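Local structure of PKD domain (Vibrio anguillarum, 6AEM) at residues A[11-16]-A[24-29]; A[61-66]-A[77-82]. The protein is a calcium-binding polycystic-kidney-disease domain of the protease Epp, with a beta-sandwich fold and a role that is not established. All blocks are in the same frame, centred on the assembly; numbering follows the deposited sequence. Where two conformers were deposited one is given.

How the interactions relate
Both interactions are antiparallel strand pairs, one in each sheet of the sandwich, and their centres lie 11 Å apart. R80 of interaction 2 spans the sheets: its NE is 2.8 Å from F12 O and its NH2 is 3.0 Å from N11 OD1, both probable hydrogen bonds into interaction 1. Packing adds to this bridge, with S27 OG 3.3 Å from L66 CD2. Interaction 1 leads directly to the metals, since H28 binds zinc with E30, and D29 binds calcium with N5, Q6, D31 and D70. Interaction 2 supplies no metal ligand within its segments, but D70 ends strand 60-70, to which 61-66 belongs.

Interaction 1: residues A[11-16]-A[24-29]; sequences NFELKT and FNYSHD. With ZN (zinc ion), chain D; CA (calcium ion), chain C.
Y26 runs across E13 at a slant, its ring plane 77° from the carboxylate, and its OH donates to E13 OE1 over 2.8 Å, meeting that oxygen from above the carboxylate plane. The acid is extended, with CG anti to the backbone N (chi1 176°), which brings OE1 to the edge of the phenol ring, in its plane. In the conformer given, N11 ND2 stands at the edge of the same ring, 3.8 Å from Y26 CD2, while N11 OD1 is hydrogen-bonded to R80 NH2. One ring face is occupied by F24 O, 4.0 Å above the plane. The aliphatic part of K15 meets the F24 ring, CD to CZ 3.6 Å. Strands 12-17 and 20-25 form a beta hairpin of the PKD sandwich: E13 and F24 are a hydrogen-bonded pair, with F24 N to E13 O at 2.8 Å, and F12 and N25 a non-hydrogen-bonded pair. As the strand ends, N25 OD1 accepts from S27 N in an Asx turn. S27 OG accepts from N11 N at 3.0 Å (162°). The H28 ring is steered by ND1 donating to Y26 O, leaving NE2 to bind zinc at 2.1 Å; D29 chelates calcium through both carboxylate oxygens.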
# COMPACT_ATOMS: atom_id res chain seq x y z
N ASN A 11 6.76 -1.61 -1.97
CA ASN A 11 6.23 -1.69 -3.32
C ASN A 11 4.98 -2.53 -3.34
O ASN A 11 4.77 -3.39 -2.49
CB ASN A 11 7.25 -2.27 -4.29
CG ASN A 11 6.82 -2.10 -5.71
OD1 ASN A 11 6.04 -1.20 -6.05
ND2 ASN A 11 7.33 -2.96 -6.57
N PHE A 12 4.14 -2.28 -4.35
CA PHE A 12 2.86 -2.95 -4.47
C PHE A 12 2.34 -2.76 -5.88
O PHE A 12 2.83 -1.92 -6.64
CB PHE A 12 1.87 -2.45 -3.40
CG PHE A 12 1.49 -0.99 -3.53
CD1 PHE A 12 0.37 -0.62 -4.27
CD2 PHE A 12 2.23 0.00 -2.91
CE1 PHE A 12 0.02 0.73 -4.41
CE2 PHE A 12 1.88 1.33 -3.02
CZ PHE A 12 0.77 1.68 -3.78
N GLU A 13 1.30 -3.52 -6.19
CA GLU A 13 0.51 -3.37 -7.39
C GLU A 13 -0.94 -3.48 -6.98
O GLU A 13 -1.27 -4.25 -6.08
CB GLU A 13 0.85 -4.49 -8.35
CG GLU A 13 0.05 -4.55 -9.63
CD GLU A 13 0.52 -5.65 -10.58
OE1 GLU A 13 1.65 -6.14 -10.42
OE2 GLU A 13 -0.21 -6.06 -11.54
N LEU A 14 -1.80 -2.73 -7.67
CA LEU A 14 -3.23 -2.76 -7.39
C LEU A 14 -3.99 -3.51 -8.47
O LEU A 14 -3.67 -3.41 -9.66
CB LEU A 14 -3.79 -1.34 -7.28
CG LEU A 14 -3.08 -0.50 -6.22
CD1 LEU A 14 -3.62 0.91 -6.24
CD2 LEU A 14 -3.27 -1.13 -4.86
N LYS A 15 -5.01 -4.22 -8.04
CA LYS A 15 -5.95 -4.89 -8.91
C LYS A 15 -7.29 -4.21 -8.74
O LYS A 15 -7.86 -4.21 -7.63
CB LYS A 15 -6.02 -6.38 -8.53
CG LYS A 15 -7.12 -7.19 -9.20
CD LYS A 15 -6.87 -8.65 -8.87
CE LYS A 15 -7.96 -9.61 -9.28
NZ LYS A 15 -7.56 -10.96 -8.77
N THR A 16 -7.79 -3.59 -9.80
CA THR A 16 -9.07 -2.89 -9.72
C THR A 16 -10.17 -3.70 -10.41
O THR A 16 -9.93 -4.39 -11.40
CB THR A 16 -9.01 -1.47 -10.31
OG1 THR A 16 -8.76 -1.53 -11.72
CG2 THR A 16 -7.92 -0.66 -9.63
N PHE A 24 -1.54 -6.25 -4.13
CA PHE A 24 -0.49 -7.26 -4.12
C PHE A 24 0.71 -6.54 -3.54
O PHE A 24 1.17 -5.56 -4.10
CB PHE A 24 -0.16 -7.77 -5.53
CG PHE A 24 -1.34 -8.25 -6.33
CD1 PHE A 24 -2.23 -9.14 -5.80
CD2 PHE A 24 -1.53 -7.82 -7.65
CE1 PHE A 24 -3.31 -9.58 -6.54
CE2 PHE A 24 -2.62 -8.27 -8.39
CZ PHE A 24 -3.49 -9.13 -7.83
N ASN A 25 1.23 -7.06 -2.45
CA ASN A 25 2.27 -6.37 -1.70
C ASN A 25 3.62 -7.01 -2.03
O ASN A 25 3.82 -8.20 -1.80
CB ASN A 25 2.00 -6.45 -0.20
CG ASN A 25 2.83 -5.43 0.58
OD1 ASN A 25 3.93 -5.03 0.16
ND2 ASN A 25 2.31 -4.97 1.70
N TYR A 26 4.51 -6.23 -2.62
CA TYR A 26 5.84 -6.71 -2.99
C TYR A 26 6.92 -6.18 -2.06
O TYR A 26 8.11 -6.21 -2.41
CB TYR A 26 6.15 -6.29 -4.43
CG TYR A 26 5.10 -6.67 -5.45
CD1 TYR A 26 4.34 -7.84 -5.32
CD2 TYR A 26 4.86 -5.88 -6.55
CE1 TYR A 26 3.39 -8.21 -6.27
CE2 TYR A 26 3.91 -6.24 -7.50
CZ TYR A 26 3.18 -7.40 -7.34
OH TYR A 26 2.23 -7.77 -8.28
N SER A 27 6.53 -5.63 -0.91
CA SER A 27 7.47 -5.02 0.03
C SER A 27 8.29 -6.09 0.73
O SER A 27 7.82 -7.20 1.02
CB SER A 27 6.73 -4.17 1.05
OG SER A 27 5.92 -3.16 0.44
N HIS A 28 9.53 -5.75 1.04
CA HIS A 28 10.45 -6.70 1.67
C HIS A 28 11.62 -5.92 2.21
O HIS A 28 11.86 -4.77 1.84
CB HIS A 28 10.92 -7.78 0.66
CG HIS A 28 11.65 -7.22 -0.51
ND1 HIS A 28 11.02 -6.56 -1.54
CD2 HIS A 28 12.97 -7.19 -0.80
CE1 HIS A 28 11.92 -6.15 -2.41
NE2 HIS A 28 13.12 -6.52 -1.99
N ASP A 29 12.38 -6.58 3.09
CA ASP A 29 13.62 -6.03 3.63
C ASP A 29 14.77 -6.94 3.20
O ASP A 29 14.76 -8.14 3.50
CB ASP A 29 13.52 -5.93 5.16
CG ASP A 29 14.61 -5.09 5.79
OD1 ASP A 29 15.05 -4.12 5.16
OD2 ASP A 29 15.01 -5.37 6.93
ZN ZN D . 14.85 -6.63 -3.10
CA CA C . 16.65 -3.56 6.97
O HOH W 1 16.91 -4.74 9.02

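Interaction 2: residues A[61-66]-A[77-82]; sequences QYTVSL and TTTRTT
T63 reaches two threonines on one face of the hairpin: its CG2 packs against T79 CB at 3.9 Å and its OG1 approaches T81 CG2 at 3.6 Å. On the same face, in the conformer given, S65 OG lies near T79 CG2. That methyl is directed there by its position anti to the carbonyl carbon of T79, with OG1 between the backbone N and that carbon (chi1 78°). On the other face V64 CG2 touches T82 CG2 at 4.1 Å, a methyl-to-methyl contact.

The register that sets these neighbours is antiparallel, the strand directions being 160° apart. Y62 with T82, V64 with R80 and L66 with T78 are hydrogen-bonded pairs, each with two N-H to O bonds; that from V64 N to R80 O is 2.9 Å long and nearly straight at 173°. T63 with T81 and S65 with T79 are the non-hydrogen-bonded pairs between them. Weaker CA-H contacts supplement the ladder, as from T79 CA to V64 O at 3.1 Å.

Farther out, Y62 stacks on Y56 and its hydroxyl hydrogen-bonds to R58 O, while T78 OG1 hydrogen-bonds to A10 O. Strand 75-84 is at one edge of its four-stranded sheet; strand 60-70 lies between it and 34-40, and V64, L66 and T82 face strand 12-17 of the opposing sheet, touching L14 and F12.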
# COMPACT_ATOMS: atom_id res chain seq x y z
N GLN A 61 -9.74 9.38 -9.42
CA GLN A 61 -8.30 9.13 -9.30
C GLN A 61 -7.91 9.34 -7.85
O GLN A 61 -8.21 10.41 -7.28
CB GLN A 61 -7.42 10.08 -10.13
CG GLN A 61 -5.87 10.05 -9.56
CD GLN A 61 -4.81 10.96 -10.23
OE1 GLN A 61 -4.23 11.89 -9.55
NE2 GLN A 61 -4.48 10.66 -11.48
N TYR A 62 -7.16 8.40 -7.30
CA TYR A 62 -6.75 8.45 -5.91
C TYR A 62 -5.26 8.10 -5.85
O TYR A 62 -4.74 7.34 -6.69
CB TYR A 62 -7.50 7.38 -5.09
CG TYR A 62 -8.99 7.56 -5.05
CD1 TYR A 62 -9.59 8.42 -4.12
CD2 TYR A 62 -9.82 6.88 -5.92
CE1 TYR A 62 -10.99 8.60 -4.09
CE2 TYR A 62 -11.20 7.06 -5.88
CZ TYR A 62 -11.77 7.91 -4.95
OH TYR A 62 -13.14 8.05 -4.89
N THR A 63 -4.58 8.67 -4.85
CA THR A 63 -3.21 8.29 -4.53
C THR A 63 -3.27 7.30 -3.37
O THR A 63 -3.83 7.60 -2.31
CB THR A 63 -2.39 9.53 -4.17
OG1 THR A 63 -2.28 10.40 -5.31
CG2 THR A 63 -0.98 9.14 -3.70
N VAL A 64 -2.71 6.10 -3.59
CA VAL A 64 -2.60 5.05 -2.58
C VAL A 64 -1.16 5.04 -2.09
O VAL A 64 -0.23 5.00 -2.90
CB VAL A 64 -3.00 3.70 -3.17
CG1 VAL A 64 -2.77 2.57 -2.19
CG2 VAL A 64 -4.46 3.72 -3.63
N SER A 65 -0.99 5.06 -0.77
CA SER A 65 0.32 5.11 -0.14
C SER A 65 0.53 3.92 0.77
O SER A 65 -0.38 3.50 1.49
CB SER A 65 0.40 6.36 0.74
OG SER A 65 0.19 7.54 0.01
N LEU A 66 1.76 3.38 0.74
CA LEU A 66 2.15 2.31 1.64
C LEU A 66 3.47 2.67 2.30
O LEU A 66 4.47 2.90 1.60
CB LEU A 66 2.32 0.98 0.91
CG LEU A 66 2.92 -0.17 1.73
CD1 LEU A 66 2.03 -0.53 2.91
CD2 LEU A 66 3.18 -1.36 0.82
N THR A 77 8.38 4.72 2.09
CA THR A 77 7.03 4.95 1.60
C THR A 77 7.05 4.94 0.09
O THR A 77 7.85 5.64 -0.53
CB THR A 77 6.44 6.29 2.09
OG1 THR A 77 6.45 6.33 3.52
CG2 THR A 77 5.02 6.56 1.56
N THR A 78 6.10 4.23 -0.50
CA THR A 78 5.86 4.25 -1.95
C THR A 78 4.40 4.56 -2.19
O THR A 78 3.54 4.04 -1.49
CB THR A 78 6.31 2.95 -2.62
OG1 THR A 78 7.73 2.84 -2.48
CG2 THR A 78 5.92 2.94 -4.10
N THR A 79 4.14 5.43 -3.17
CA THR A 79 2.76 5.77 -3.51
C THR A 79 2.52 5.55 -4.99
O THR A 79 3.43 5.64 -5.80
CB THR A 79 2.35 7.21 -3.12
OG1 THR A 79 2.87 8.15 -4.07
CG2 THR A 79 2.85 7.59 -1.72
N ARG A 80 1.26 5.32 -5.37
CA ARG A 80 0.88 5.16 -6.78
C ARG A 80 -0.51 5.76 -6.97
O ARG A 80 -1.40 5.52 -6.15
CB ARG A 80 0.81 3.70 -7.23
CG ARG A 80 2.07 2.90 -7.05
CD ARG A 80 1.80 1.47 -7.59
NE ARG A 80 3.04 0.71 -7.67
CZ ARG A 80 3.97 0.91 -8.59
NH1 ARG A 80 3.77 1.76 -9.59
NH2 ARG A 80 5.08 0.18 -8.53
N THR A 81 -0.70 6.50 -8.07
CA THR A 81 -2.07 6.88 -8.44
C THR A 81 -2.80 5.68 -9.06
O THR A 81 -2.19 4.79 -9.68
CB THR A 81 -2.10 8.09 -9.39
OG1 THR A 81 -1.30 7.82 -10.56
CG2 THR A 81 -1.60 9.35 -8.67
N THR A 82 -4.12 5.66 -8.88
CA THR A 82 -4.99 4.68 -9.50
C THR A 82 -6.26 5.39 -9.92
O THR A 82 -6.62 6.45 -9.39
CB THR A 82 -5.28 3.51 -8.53
OG1 THR A 82 -5.90 2.44 -9.23
CG2 THR A 82 -6.13 3.95 -7.35